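Local coordinates for epimerase family protein SDR39U1 (PDB 4B4O) that binds NADPH in a Rossmann-type domain and is a putative NADP-dependent oxidoreductase, at residues G10-A15 against V56-E61; V104-V109 against G200-A205; A229-A234 against A286-I291; S157-V160 against G166-G169. The protein carries 3 engineered substitutions. One frame throughout, in Å; residues are numbered along the deposited sequence.

Interaction 1. Residues G10-A15 against V56-E61. With NDP (NADPH dihydro-nicotinamide-adenine-dinucleotide phosphate), chain I.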
# COMPACT_ATOMS: atom_id res chain seq x y z
N GLY A 10 10.52 4.45 3.06
CA GLY A 10 10.15 3.04 2.96
C GLY A 10 10.10 2.47 1.55
O GLY A 10 10.65 3.04 0.59
N PHE A 11 9.45 1.31 1.46
CA PHE A 11 9.42 0.50 0.25
C PHE A 11 8.66 1.21 -0.86
O PHE A 11 9.20 1.46 -1.93
CB PHE A 11 8.75 -0.84 0.57
CG PHE A 11 8.53 -1.71 -0.63
CD1 PHE A 11 9.59 -2.06 -1.45
CD2 PHE A 11 7.28 -2.22 -0.90
CE1 PHE A 11 9.40 -2.90 -2.53
CE2 PHE A 11 7.08 -3.05 -1.97
CZ PHE A 11 8.14 -3.39 -2.79
N ILE A 12 7.41 1.54 -0.59
CA ILE A 12 6.63 2.25 -1.57
C ILE A 12 7.23 3.64 -1.80
O ILE A 12 7.31 4.12 -2.92
CB ILE A 12 5.15 2.40 -1.15
CG1 ILE A 12 4.45 1.04 -1.04
CG2 ILE A 12 4.45 3.28 -2.17
CD1 ILE A 12 3.14 1.01 -0.25
N GLY A 13 7.66 4.27 -0.71
CA GLY A 13 8.17 5.63 -0.75
C GLY A 13 9.38 5.82 -1.64
O GLY A 13 9.49 6.81 -2.34
N THR A 14 10.28 4.85 -1.59
CA THR A 14 11.48 4.92 -2.38
C THR A 14 11.17 4.80 -3.86
O THR A 14 11.78 5.47 -4.67
CB THR A 14 12.46 3.82 -1.93
OG1 THR A 14 12.81 4.05 -0.56
CG2 THR A 14 13.71 3.85 -2.77
N ALA A 15 10.23 3.94 -4.21
CA ALA A 15 9.81 3.81 -5.59
C ALA A 15 9.10 5.09 -6.02
O ALA A 15 9.32 5.58 -7.12
CB ALA A 15 8.92 2.59 -5.79
N VAL A 56 1.81 13.45 0.43
CA VAL A 56 1.43 12.03 0.48
C VAL A 56 1.83 11.48 1.85
O VAL A 56 2.88 11.84 2.36
CB VAL A 56 2.19 11.20 -0.57
CG1 VAL A 56 1.76 9.75 -0.50
CG2 VAL A 56 1.99 11.75 -1.96
N ASN A 57 1.01 10.61 2.43
CA ASN A 57 1.45 9.85 3.60
C ASN A 57 1.53 8.34 3.35
O ASN A 57 0.56 7.72 2.90
CB ASN A 57 0.58 10.10 4.83
CG ASN A 57 1.28 9.69 6.11
OD1 ASN A 57 2.49 9.64 6.19
ND2 ASN A 57 0.51 9.39 7.11
N LEU A 58 2.69 7.78 3.68
CA LEU A 58 2.95 6.35 3.61
C LEU A 58 3.36 5.79 4.97
O LEU A 58 3.62 4.58 5.10
CB LEU A 58 4.06 6.07 2.59
CG LEU A 58 3.86 6.60 1.18
CD1 LEU A 58 5.12 6.37 0.38
CD2 LEU A 58 2.66 5.98 0.51
N ALA A 59 3.41 6.64 5.99
CA ALA A 59 3.99 6.26 7.27
C ALA A 59 3.16 5.16 7.94
O ALA A 59 1.95 5.23 7.99
CB ALA A 59 4.10 7.48 8.18
N GLY A 60 3.84 4.15 8.49
CA GLY A 60 3.18 3.10 9.25
C GLY A 60 4.13 2.04 9.77
O GLY A 60 5.02 1.59 9.05
N GLU A 61 3.97 1.66 11.03
CA GLU A 61 4.65 0.50 11.57
C GLU A 61 4.31 -0.69 10.67
O GLU A 61 3.14 -0.92 10.35
CB GLU A 61 4.21 0.24 13.00
CG GLU A 61 4.83 -0.99 13.64
CD GLU A 61 6.26 -0.80 14.12
OE1 GLU A 61 6.79 0.33 14.05
OE2 GLU A 61 6.83 -1.81 14.56
PA NDP I . 7.41 0.44 4.81
O1A NDP I . 7.38 -0.30 6.17
O2A NDP I . 8.51 0.12 3.78
O5B NDP I . 7.58 2.05 4.98
C5B NDP I . 6.99 2.62 6.15
C4B NDP I . 7.75 3.88 6.48
O4B NDP I . 7.01 4.55 7.51
C3B NDP I . 9.16 3.59 7.00
O3B NDP I . 10.20 3.85 6.02
C2B NDP I . 9.31 4.52 8.20
O2B NDP I . 9.97 5.72 7.85
C1B NDP I . 7.91 4.89 8.56
N9A NDP I . 7.57 4.11 9.74
C8A NDP I . 7.77 2.78 10.05
N7A NDP I . 7.31 2.54 11.34
C5A NDP I . 6.83 3.71 11.84
C6A NDP I . 6.21 4.19 13.07
N6A NDP I . 5.95 3.36 14.10
N1A NDP I . 5.88 5.50 13.17
C2A NDP I . 6.14 6.35 12.13
N3A NDP I . 6.68 5.98 10.95
C4A NDP I . 7.01 4.72 10.78
O3 NDP I . 5.91 0.17 4.26
PN NDP I . 5.51 0.21 2.70
O1N NDP I . 6.40 1.22 1.99
O2N NDP I . 5.49 -1.19 2.15
O5D NDP I . 3.96 0.74 2.76
C5D NDP I . 3.80 2.10 3.25
C4D NDP I . 2.38 2.36 3.72
O4D NDP I . 1.54 1.72 2.76
C3D NDP I . 2.02 1.75 5.08
O3D NDP I . 1.16 2.65 5.84
C2D NDP I . 1.32 0.43 4.72
O2D NDP I . 0.24 -0.01 5.55
C1D NDP I . 0.68 0.78 3.40
N1N NDP I . 0.43 -0.39 2.54
C2N NDP I . 1.43 -1.21 2.15
C3N NDP I . 1.18 -2.29 1.35
C7N NDP I . 2.32 -3.15 0.94
O7N NDP I . 3.45 -2.70 1.06
N7N NDP I . 2.11 -4.38 0.46
C4N NDP I . -0.19 -2.58 0.84
C5N NDP I . -1.19 -1.63 1.30
C6N NDP I . -0.84 -0.58 2.13
P2B NDP I . 11.12 6.34 8.87
O1X NDP I . 10.36 6.99 10.00
O2X NDP I . 12.01 5.16 9.33
O3X NDP I . 11.73 7.35 7.85
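The glycine-rich turn of the Rossmann domain meets the end of strand 54-57 here, I12 and G13 of helix 11-22 packing on L58 beside NADPH. L58 does the touching through one methyl: its CD1 lies over the backbone of G13 and is 4.1 Å from CG2 of I12. The two side chains slant across each other, and L58 reaches the helix because CG stands anti to its own carbonyl carbon (chi1 -55°).

Next to this packing the helix start grips the pyrophosphate with its backbone. F11 N gives a nearly straight bond to O2A of NADPH (2.8 Å, 164°), and I12 N does the same to O1N at 2.8 Å, so each phosphate takes one amide and the helix dipole probably steadies their charge. The F11 ring turns an edge to O2N. I12 CD1 comes up beside O5D and O4D of the nicotinamide ribose; an alanine here would probably open a gap between L58, the ribose and V160. At the far end of the cofactor, E61 OE1 makes a separate contact, accepting from N6A at 3.1 Å, in line with the N-H, while R68 pairs with its OE2. Backbone amides of a glycine-rich helix start, set on the phosphates, are what the GxGxxG-type dinucleotide-binding turn of a Rossmann fold provides.

Interaction 2. Residues V104-V109 against G200-A205. With NDP (NADPH dihydro-nicotinamide-adenine-dinucleotide phosphate), chain I.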
# COMPACT_ATOMS: atom_id res chain seq x y z
N VAL A 104 -2.76 12.95 -0.71
CA VAL A 104 -3.01 11.57 -1.09
C VAL A 104 -2.58 10.62 0.01
O VAL A 104 -1.46 10.72 0.50
CB VAL A 104 -2.23 11.24 -2.36
CG1 VAL A 104 -2.56 9.82 -2.81
CG2 VAL A 104 -2.53 12.31 -3.41
N LEU A 105 -3.46 9.71 0.39
CA LEU A 105 -3.17 8.70 1.42
C LEU A 105 -3.21 7.32 0.83
O LEU A 105 -3.99 7.05 -0.08
CB LEU A 105 -4.22 8.77 2.54
CG LEU A 105 -3.96 7.86 3.73
CD1 LEU A 105 -2.59 8.14 4.35
CD2 LEU A 105 -5.05 8.05 4.76
N VAL A 106 -2.32 6.46 1.32
CA VAL A 106 -2.35 5.05 0.95
C VAL A 106 -2.92 4.29 2.12
O VAL A 106 -2.43 4.40 3.24
CB VAL A 106 -0.95 4.47 0.60
CG1 VAL A 106 -0.99 2.95 0.55
CG2 VAL A 106 -0.44 5.01 -0.73
N THR A 107 -3.99 3.55 1.86
CA THR A 107 -4.50 2.59 2.85
C THR A 107 -4.57 1.22 2.16
O THR A 107 -3.72 0.91 1.31
CB THR A 107 -5.81 3.06 3.47
OG1 THR A 107 -6.86 3.03 2.50
CG2 THR A 107 -5.67 4.49 3.99
N GLY A 108 -5.54 0.38 2.52
CA GLY A 108 -5.51 -1.01 2.08
C GLY A 108 -6.83 -1.61 1.67
O GLY A 108 -7.89 -1.15 2.06
N VAL A 109 -6.75 -2.66 0.88
CA VAL A 109 -7.95 -3.38 0.45
C VAL A 109 -8.59 -4.15 1.59
O VAL A 109 -9.69 -4.68 1.44
CB VAL A 109 -7.66 -4.34 -0.73
CG1 VAL A 109 -7.26 -3.58 -1.98
CG2 VAL A 109 -6.65 -5.39 -0.33
N GLY A 200 2.93 4.74 -9.95
CA GLY A 200 2.29 5.42 -11.08
C GLY A 200 0.91 6.02 -10.77
O GLY A 200 0.63 7.16 -11.13
N ILE A 201 0.08 5.24 -10.08
CA ILE A 201 -1.24 5.71 -9.67
C ILE A 201 -1.10 6.90 -8.74
O ILE A 201 -1.75 7.91 -8.92
CB ILE A 201 -2.03 4.60 -8.96
CG1 ILE A 201 -2.46 3.52 -9.96
CG2 ILE A 201 -3.24 5.19 -8.26
CD1 ILE A 201 -2.85 2.22 -9.28
N LEU A 202 -0.24 6.79 -7.75
CA LEU A 202 -0.00 7.86 -6.81
C LEU A 202 0.45 9.13 -7.53
O LEU A 202 -0.02 10.22 -7.25
CB LEU A 202 1.04 7.44 -5.77
CG LEU A 202 0.61 6.38 -4.77
CD1 LEU A 202 1.84 5.88 -4.02
CD2 LEU A 202 -0.47 6.92 -3.87
N THR A 203 1.39 8.97 -8.46
CA THR A 203 1.88 10.09 -9.25
C THR A 203 0.78 10.71 -10.09
O THR A 203 0.70 11.92 -10.23
CB THR A 203 3.03 9.64 -10.13
OG1 THR A 203 4.10 9.21 -9.29
CG2 THR A 203 3.54 10.78 -11.01
N HIS A 204 -0.05 9.87 -10.69
CA HIS A 204 -1.15 10.36 -11.47
C HIS A 204 -2.11 11.13 -10.60
O HIS A 204 -2.67 12.15 -11.03
CB HIS A 204 -1.82 9.18 -12.18
CG HIS A 204 -2.81 9.59 -13.21
ND1 HIS A 204 -2.48 10.33 -14.26
CD2 HIS A 204 -4.17 9.32 -13.34
CE1 HIS A 204 -3.56 10.54 -15.02
NE2 HIS A 204 -4.59 9.91 -14.45
N ALA A 205 -2.35 10.64 -9.38
CA ALA A 205 -3.23 11.33 -8.43
C ALA A 205 -2.68 12.72 -8.11
O ALA A 205 -3.39 13.71 -8.10
CB ALA A 205 -3.42 10.53 -7.16
PA NDP I . 7.41 0.44 4.81
O1A NDP I . 7.38 -0.30 6.17
O2A NDP I . 8.51 0.12 3.78
O5B NDP I . 7.58 2.05 4.98
C5B NDP I . 6.99 2.62 6.15
C4B NDP I . 7.75 3.88 6.48
O4B NDP I . 7.01 4.55 7.51
C3B NDP I . 9.16 3.59 7.00
O3B NDP I . 10.20 3.85 6.02
C2B NDP I . 9.31 4.52 8.20
O2B NDP I . 9.97 5.72 7.85
C1B NDP I . 7.91 4.89 8.56
N9A NDP I . 7.57 4.11 9.74
C8A NDP I . 7.77 2.78 10.05
N7A NDP I . 7.31 2.54 11.34
C5A NDP I . 6.83 3.71 11.84
C6A NDP I . 6.21 4.19 13.07
N6A NDP I . 5.95 3.36 14.10
N1A NDP I . 5.88 5.50 13.17
C2A NDP I . 6.14 6.35 12.13
N3A NDP I . 6.68 5.98 10.95
C4A NDP I . 7.01 4.72 10.78
O3 NDP I . 5.91 0.17 4.26
PN NDP I . 5.51 0.21 2.70
O1N NDP I . 6.40 1.22 1.99
O2N NDP I . 5.49 -1.19 2.15
O5D NDP I . 3.96 0.74 2.76
C5D NDP I . 3.80 2.10 3.25
C4D NDP I . 2.38 2.36 3.72
O4D NDP I . 1.54 1.72 2.76
C3D NDP I . 2.02 1.75 5.08
O3D NDP I . 1.16 2.65 5.84
C2D NDP I . 1.32 0.43 4.72
O2D NDP I . 0.24 -0.01 5.55
C1D NDP I . 0.68 0.78 3.40
N1N NDP I . 0.43 -0.39 2.54
C2N NDP I . 1.43 -1.21 2.15
C3N NDP I . 1.18 -2.29 1.35
C7N NDP I . 2.32 -3.15 0.94
O7N NDP I . 3.45 -2.70 1.06
N7N NDP I . 2.11 -4.38 0.46
C4N NDP I . -0.19 -2.58 0.84
C5N NDP I . -1.19 -1.63 1.30
C6N NDP I . -0.84 -0.58 2.13
P2B NDP I . 11.12 6.34 8.87
O1X NDP I . 10.36 6.99 10.00
O2X NDP I . 12.01 5.16 9.33
O3X NDP I . 11.73 7.35 7.85
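L202 reaches out from helix 200-205 and sets its CD2 methyl between two valines of strand 104-108. V104 CG1 and V106 CG2 both lie 3.7 Å from that one atom, V104 meeting the leucine on a slant and V106 at about a right angle. One turn further along the helix, A205 puts CB 4.2 Å from V104 CG2, and the CA atoms of V104 and A205 are the nearest such pair across the two segments, at 7.3 Å.

The strand is part of the parallel Rossmann sheet and the helix packs on one face of it, running nearly antiparallel to the strand at 154° with the axes 9.7 Å apart. V106 works on two sides at once: CG2, anti to the carbonyl carbon, goes to the helix, while CG1, anti to the backbone N (chi1 166°), goes to the cofactor, 3.6 Å from O4D of NADPH. Replacing it with an alanine would probably leave L202 CD2 without one of its two valine partners and bare the flank of the nicotinamide ribose. Beyond the valine, T107 brings its carbonyl O to 3.3 Å from C6N of the nicotinamide ring. L58 backs V106 from the neighbouring strand end, V155 touches L202 from strand 151-161, and L16 closes on L202 from helix 11-22.

Interaction 3. Residues A229-A234 against A286-I291. Engineered in segment 229-234: F232 (natural residue Leu).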
# COMPACT_ATOMS: atom_id res chain seq x y z
N ALA A 229 1.30 -18.41 -6.77
CA ALA A 229 2.40 -19.30 -6.46
C ALA A 229 2.91 -19.97 -7.72
O ALA A 229 4.12 -20.06 -7.96
CB ALA A 229 1.99 -20.33 -5.40
N GLN A 230 1.98 -20.46 -8.53
CA GLN A 230 2.30 -21.17 -9.75
C GLN A 230 3.03 -20.27 -10.76
O GLN A 230 4.08 -20.65 -11.28
CB GLN A 230 1.01 -21.75 -10.33
CG GLN A 230 1.16 -22.49 -11.65
CD GLN A 230 -0.24 -22.84 -12.26
OE1 GLN A 230 -1.09 -23.51 -11.62
NE2 GLN A 230 -0.48 -22.36 -13.50
N THR A 231 2.51 -19.06 -10.96
CA THR A 231 3.10 -18.08 -11.89
C THR A 231 4.47 -17.60 -11.44
O THR A 231 5.36 -17.37 -12.22
CB THR A 231 2.20 -16.83 -12.03
OG1 THR A 231 0.89 -17.23 -12.41
CG2 THR A 231 2.73 -15.84 -13.09
N PHE A 232 4.63 -17.48 -10.13
CA PHE A 232 5.89 -17.05 -9.55
C PHE A 232 6.96 -18.14 -9.72
O PHE A 232 8.08 -17.85 -10.11
CB PHE A 232 5.68 -16.70 -8.08
CG PHE A 232 6.82 -15.97 -7.45
CD1 PHE A 232 7.75 -15.27 -8.20
CD2 PHE A 232 6.92 -15.94 -6.05
CE1 PHE A 232 8.78 -14.58 -7.57
CE2 PHE A 232 7.94 -15.23 -5.43
CZ PHE A 232 8.87 -14.56 -6.18
N GLY A 233 6.60 -19.39 -9.40
CA GLY A 233 7.47 -20.52 -9.66
C GLY A 233 7.88 -20.59 -11.13
O GLY A 233 9.08 -20.69 -11.45
N ALA A 234 6.91 -20.47 -12.03
CA ALA A 234 7.21 -20.48 -13.46
C ALA A 234 8.21 -19.37 -13.78
O ALA A 234 9.20 -19.63 -14.45
CB ALA A 234 5.94 -20.36 -14.31
N ALA A 286 3.50 -10.86 -16.38
CA ALA A 286 4.41 -9.80 -16.79
C ALA A 286 5.05 -9.14 -15.58
O ALA A 286 6.22 -8.80 -15.61
CB ALA A 286 3.70 -8.78 -17.66
N ALA A 287 4.26 -8.96 -14.51
CA ALA A 287 4.74 -8.34 -13.29
C ALA A 287 5.83 -9.18 -12.64
O ALA A 287 6.90 -8.66 -12.30
CB ALA A 287 3.60 -8.10 -12.33
N LEU A 288 5.57 -10.48 -12.47
CA LEU A 288 6.53 -11.36 -11.79
C LEU A 288 7.78 -11.61 -12.63
O LEU A 288 8.87 -11.77 -12.10
CB LEU A 288 5.87 -12.67 -11.36
CG LEU A 288 4.75 -12.46 -10.30
CD1 LEU A 288 4.16 -13.79 -9.86
CD2 LEU A 288 5.22 -11.70 -9.08
N LYS A 289 7.62 -11.57 -13.94
CA LYS A 289 8.74 -11.67 -14.88
C LYS A 289 9.72 -10.47 -14.74
O LYS A 289 10.93 -10.66 -14.75
CB LYS A 289 8.21 -11.80 -16.31
CG LYS A 289 9.25 -11.89 -17.42
CD LYS A 289 8.59 -12.32 -18.74
CE LYS A 289 9.24 -11.74 -20.00
NZ LYS A 289 10.59 -12.27 -20.34
N GLU A 290 9.19 -9.25 -14.58
CA GLU A 290 10.02 -8.08 -14.30
C GLU A 290 10.82 -8.27 -13.02
O GLU A 290 12.03 -8.04 -12.98
CB GLU A 290 9.16 -6.81 -14.19
CG GLU A 290 9.92 -5.49 -14.13
CD GLU A 290 10.55 -5.15 -12.76
OE1 GLU A 290 9.97 -5.49 -11.70
OE2 GLU A 290 11.62 -4.49 -12.76
N ILE A 291 10.14 -8.68 -11.96
CA ILE A 291 10.77 -8.90 -10.67
C ILE A 291 11.85 -9.98 -10.75
O ILE A 291 12.93 -9.81 -10.22
CB ILE A 291 9.73 -9.27 -9.59
CG1 ILE A 291 8.85 -8.06 -9.26
CG2 ILE A 291 10.39 -9.81 -8.33
CD1 ILE A 291 7.65 -8.43 -8.40
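L288 points from helix 284-293 toward helix 225-236 and crosses the side chains of both T231 and F232 at about a right angle. With CG anti to its carbonyl carbon (chi1 -64°) and the chain then extended, its CD1 methyl comes up against the backbone of the other helix, 3.7 Å from F232 CA. The same methyl is 3.7 Å from F232 CB, so it sits where the phenylalanine side chain leaves the helix. The ring itself approaches only obliquely, its CG being 4.2 Å from CD1 of L288.

F232 is an engineered residue, leucine in the natural protein. Its CG lies anti to the backbone N (chi1 -167°), and this carries the ring past L288 toward helix 166-176, where M168, L172 and F175 receive it; F228 of its own helix also meets it, its plane turned by about 35°. On the other flank of L288 CD1, T231 offers its methyl, CG2, at 4.1 Å. Its hydroxyl bonds to E227 O one turn back, and the methyl is the branch that faces the leucine.

Beyond the pair, M168 and L161 also touch L288. The contact thus joins two helices of the C-terminal part of the chain, with residues 286-291 falling in its DUF1731 region. No hydrogen bond or charge crosses between the two segments, and what binds them is shape and the burial of carbon, which implies an association without directional polar bonds to fix its register.

Interaction 4. Residues S157-V160 against G166-G169. With NDP (NADPH dihydro-nicotinamide-adenine-dinucleotide phosphate), chain I.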
# COMPACT_ATOMS: atom_id res chain seq x y z
N SER A 157 -4.56 0.07 -1.38
CA SER A 157 -3.62 -0.77 -2.10
C SER A 157 -3.77 -2.25 -1.80
O SER A 157 -4.05 -2.66 -0.66
CB SER A 157 -2.19 -0.35 -1.76
OG SER A 157 -1.24 -1.11 -2.48
N GLY A 158 -3.54 -3.07 -2.82
CA GLY A 158 -3.34 -4.50 -2.63
C GLY A 158 -1.89 -4.77 -2.28
O GLY A 158 -1.17 -3.86 -1.88
N VAL A 159 -1.48 -6.03 -2.37
CA VAL A 159 -0.13 -6.44 -2.02
C VAL A 159 0.80 -5.88 -3.08
O VAL A 159 0.59 -6.11 -4.27
CB VAL A 159 0.01 -7.97 -2.01
CG1 VAL A 159 1.23 -8.38 -1.18
CG2 VAL A 159 -1.28 -8.55 -1.43
N VAL A 160 1.81 -5.15 -2.63
CA VAL A 160 2.68 -4.42 -3.52
C VAL A 160 3.87 -5.30 -3.82
O VAL A 160 4.66 -5.59 -2.93
CB VAL A 160 3.16 -3.10 -2.89
CG1 VAL A 160 3.92 -2.32 -3.94
CG2 VAL A 160 1.98 -2.35 -2.25
N GLY A 166 9.11 -5.12 0.75
CA GLY A 166 7.72 -5.55 0.86
C GLY A 166 7.60 -7.04 1.05
O GLY A 166 8.47 -7.68 1.62
N ALA A 167 6.49 -7.59 0.55
CA ALA A 167 6.22 -9.03 0.70
C ALA A 167 7.29 -9.86 -0.01
O ALA A 167 7.68 -10.90 0.50
CB ALA A 167 4.82 -9.38 0.21
N MSE A 168 7.77 -9.40 -1.16
CA MSE A 168 8.80 -10.15 -1.91
C MSE A 168 10.09 -10.29 -1.10
O MSE A 168 10.81 -11.26 -1.24
CB MSE A 168 9.10 -9.47 -3.25
CG MSE A 168 7.94 -9.62 -4.21
SE MSE A 168 7.87 -11.47 -4.83
CE MSE A 168 6.01 -11.60 -5.40
N GLY A 169 10.39 -9.32 -0.26
CA GLY A 169 11.49 -9.46 0.67
C GLY A 169 11.43 -10.78 1.44
O GLY A 169 12.45 -11.41 1.64
PA NDP I . 7.41 0.44 4.81
O1A NDP I . 7.38 -0.30 6.17
O2A NDP I . 8.51 0.12 3.78
O5B NDP I . 7.58 2.05 4.98
C5B NDP I . 6.99 2.62 6.15
C4B NDP I . 7.75 3.88 6.48
O4B NDP I . 7.01 4.55 7.51
C3B NDP I . 9.16 3.59 7.00
O3B NDP I . 10.20 3.85 6.02
C2B NDP I . 9.31 4.52 8.20
O2B NDP I . 9.97 5.72 7.85
C1B NDP I . 7.91 4.89 8.56
N9A NDP I . 7.57 4.11 9.74
C8A NDP I . 7.77 2.78 10.05
N7A NDP I . 7.31 2.54 11.34
C5A NDP I . 6.83 3.71 11.84
C6A NDP I . 6.21 4.19 13.07
N6A NDP I . 5.95 3.36 14.10
N1A NDP I . 5.88 5.50 13.17
C2A NDP I . 6.14 6.35 12.13
N3A NDP I . 6.68 5.98 10.95
C4A NDP I . 7.01 4.72 10.78
O3 NDP I . 5.91 0.17 4.26
PN NDP I . 5.51 0.21 2.70
O1N NDP I . 6.40 1.22 1.99
O2N NDP I . 5.49 -1.19 2.15
O5D NDP I . 3.96 0.74 2.76
C5D NDP I . 3.80 2.10 3.25
C4D NDP I . 2.38 2.36 3.72
O4D NDP I . 1.54 1.72 2.76
C3D NDP I . 2.02 1.75 5.08
O3D NDP I . 1.16 2.65 5.84
C2D NDP I . 1.32 0.43 4.72
O2D NDP I . 0.24 -0.01 5.55
C1D NDP I . 0.68 0.78 3.40
N1N NDP I . 0.43 -0.39 2.54
C2N NDP I . 1.43 -1.21 2.15
C3N NDP I . 1.18 -2.29 1.35
C7N NDP I . 2.32 -3.15 0.94
O7N NDP I . 3.45 -2.70 1.06
N7N NDP I . 2.11 -4.38 0.46
C4N NDP I . -0.19 -2.58 0.84
C5N NDP I . -1.19 -1.63 1.30
C6N NDP I . -0.84 -0.58 2.13
P2B NDP I . 11.12 6.34 8.87
O1X NDP I . 10.36 6.99 10.00
O2X NDP I . 12.01 5.16 9.33
O3X NDP I . 11.73 7.35 7.85
O HOH W 1 4.34 -5.64 -0.22
O HOH W 2 7.34 -6.76 -2.73
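V159 holds CG1 anti to its backbone N (chi1 -160°), and that turn brings the methyl to CB of A167 on helix 166-176, 4.0 Å away. V160, one residue on, has CG2 anti to its carbonyl carbon, and this methyl goes to the cofactor instead, 3.3 Å from C7N of the nicotinamide carboxamide. Neighbouring valines therefore serve different partners, one the helix and one NADPH.

The polar side of the contact runs through water. Water 1 donates to V160 O at 2.7 Å and accepts from A167 N at 3.0 Å, bridging strand to helix where no direct hydrogen bond spans the two segments. It also accepts from N7N of the carboxamide at 2.7 Å, so this water has three partners and probably helps to fix how the amide is turned. Water 2 lies between V160 O and M168 N, accepting from the latter.

Strand 151-161, the loop after it and helix 166-176 form the first half of a beta-alpha-beta unit that returns to the parallel sheet through strand 192-194, and the nicotinamide end of the cofactor rests at the strand's C-terminal end. G166 has a positive phi, 63°, a conformation glycine adopts readily. Deeper along the strand, S157 brings CB to 3.5 Å from C5N of the nicotinamide ring, while its OG bonds to the carbonyl O of G158. Helix 11-22 closes on V160 through F11 and I12, and L198 of helix 195-207 touches both S157 and V160.

Interactions 1, 2 and 4 all touch NADPH and all reach the parallel sheet: strands 54-57, 102-108 and 151-161 lie side by side, joined by probable hydrogen bonds such as N57 N to V104 O and T107 O to S157 N. Interactions 1, 2 and 3 are buried, while interaction 4 is partly open and nested within the chain loop that interaction 2 closes. Backbone amides and a carboxylate add polar chemistry in the first, water bridges in the fourth; the second is carbon packing with the cofactor at its edge. Interaction 3, also apolar, is buried although its centre lies about 20 Å from the chain centre and T231 is partly exposed; it meets interaction 4 through M168.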